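Local atomic coordinates of TetR family transcriptional regulator (Chloroflexus aurantiacus, PDB entry 3NRG), a protein that probably binds cis-regulatory DNA and acts as a transcription factor of the TetR family. Residues Gln144-Asp148 against Gly149-Pro153. Numbering follows the deposited sequence.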
loop_
_atom_site.group_PDB
_atom_site.type_symbol
_atom_site.label_atom_id
_atom_site.label_comp_id
_atom_site.label_asym_id
_atom_site.label_seq_id
_atom_site.Cartn_x
_atom_site.Cartn_y
_atom_site.Cartn_z
ATOM N N GLN A 144 -23.804 -5.818 -1.602
ATOM C CA GLN A 144 -24.706 -4.663 -1.505
ATOM C C GLN A 144 -25.304 -4.314 -2.875
ATOM O O GLN A 144 -26.510 -4.098 -2.978
ATOM C CB GLN A 144 -23.971 -3.446 -0.913
ATOM C CG GLN A 144 -23.866 -3.472 0.613
ATOM C CD GLN A 144 -23.072 -2.307 1.172
ATOM O OE1 GLN A 144 -22.858 -1.281 0.515
ATOM N NE2 GLN A 144 -22.629 -2.439 2.407
ATOM N N GLY A 145 -24.456 -4.310 -3.911
ATOM C CA GLY A 145 -24.848 -4.010 -5.289
ATOM C C GLY A 145 -25.802 -5.020 -5.897
ATOM O O GLY A 145 -26.675 -4.648 -6.683
ATOM N N ILE A 146 -25.643 -6.314 -5.547
ATOM C CA ILE A 146 -26.550 -7.377 -6.007
ATOM C C ILE A 146 -27.910 -7.211 -5.308
ATOM O O ILE A 146 -28.954 -7.324 -5.955
ATOM C CB ILE A 146 -25.937 -8.798 -5.759
ATOM C CG1 ILE A 146 -24.636 -8.996 -6.569
ATOM C CG2 ILE A 146 -26.960 -9.915 -6.071
ATOM C CD1 ILE A 146 -23.747 -10.146 -6.070
ATOM N N ALA A 147 -27.885 -6.903 -3.988
ATOM C CA ALA A 147 -29.086 -6.712 -3.169
ATOM C C ALA A 147 -29.962 -5.554 -3.665
ATOM O O ALA A 147 -31.181 -5.693 -3.702
ATOM C CB ALA A 147 -28.696 -6.489 -1.715
ATOM N N ASP A 148 -29.341 -4.417 -4.064
ATOM C CA ASP A 148 -30.094 -3.248 -4.542
ATOM C C ASP A 148 -30.422 -3.278 -6.051
ATOM O O ASP A 148 -30.943 -2.299 -6.591
ATOM C CB ASP A 148 -29.424 -1.922 -4.114
ATOM C CG ASP A 148 -27.997 -1.742 -4.584
ATOM O OD1 ASP A 148 -27.736 -1.960 -5.783
ATOM O OD2 ASP A 148 -27.166 -1.272 -3.781
ATOM N N GLY A 149 -30.142 -4.409 -6.697
ATOM C CA GLY A 149 -30.486 -4.642 -8.098
ATOM C C GLY A 149 -29.641 -3.911 -9.125
ATOM O O GLY A 149 -29.970 -3.935 -10.314
ATOM N N SER A 150 -28.533 -3.276 -8.699
ATOM C CA SER A 150 -27.660 -2.558 -9.631
ATOM C C SER A 150 -26.723 -3.506 -10.397
ATOM O O SER A 150 -26.420 -3.250 -11.562
ATOM C CB SER A 150 -26.858 -1.485 -8.904
ATOM O OG SER A 150 -26.079 -2.041 -7.861
ATOM N N LEU A 151 -26.268 -4.600 -9.743
ATOM C CA LEU A 151 -25.364 -5.582 -10.362
ATOM C C LEU A 151 -26.125 -6.804 -10.894
ATOM O O LEU A 151 -27.272 -7.029 -10.503
ATOM C CB LEU A 151 -24.281 -6.030 -9.361
ATOM C CG LEU A 151 -23.424 -4.925 -8.729
ATOM C CD1 LEU A 151 -22.422 -5.508 -7.766
ATOM C CD2 LEU A 151 -22.709 -4.099 -9.789
ATOM N N VAL A 152 -25.473 -7.600 -11.786
ATOM C CA VAL A 152 -26.046 -8.830 -12.374
ATOM C C VAL A 152 -26.556 -9.768 -11.248
ATOM O O VAL A 152 -25.835 -9.997 -10.277
ATOM C CB VAL A 152 -25.020 -9.539 -13.317
ATOM C CG1 VAL A 152 -25.528 -10.908 -13.764
ATOM C CG2 VAL A 152 -24.691 -8.670 -14.522
ATOM N N PRO A 153 -27.829 -10.236 -11.312
ATOM C CA PRO A 153 -28.376 -11.036 -10.192
ATOM C C PRO A 153 -27.642 -12.348 -9.904
ATOM O O PRO A 153 -27.518 -12.729 -8.739
ATOM C CB PRO A 153 -29.839 -11.274 -10.601
ATOM C CG PRO A 153 -29.874 -11.049 -12.072
ATOM C CD PRO A 153 -28.853 -9.995 -12.353
HETATM O O HOH W 1 -29.408 -7.897 -8.708
#
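Leu151 lies against Gly145 in the last turn of helix 124-147, its CG 3.7 Å from Gly145 C and its CD1 3.8 Å from Gly145 CA. With CG anti to the carbonyl carbon (chi1 -56°), the leucyl branch is carried over the bare glycine backbone and on to Met87 and Phe88 of helix 87-104. Shortened to an alanine, the side chain at this position would probably leave Gly145 uncovered and the apolar link to helix 87-104 lost. Ile146 crosses Leu151 at about a right angle, CG1 meeting Leu151 CB at 4.1 Å. On the polar side, Asp148 OD1 takes the amide of Ser150 nearly along its C-O axis. Ser150 OG, placed between its own backbone N and carbonyl carbon (chi1 58°), sits 2.7 Å from Asp148 OD1 and 2.9 Å from Gly145 O. Gly145 O accepts the N-H of Leu151 (N to O 3.1 Å) and a weak bond from Ser150 N. A water donates to both Ile146 O and Leu151 O. Gly149, at positive phi, gives its N-H to Ile146 O (N to O 3.2 Å), which together with the weak bond from Ser150 N to Gly145 O makes a glycine-terminated Schellman motif ending helix 124-147 in the C-terminal domain.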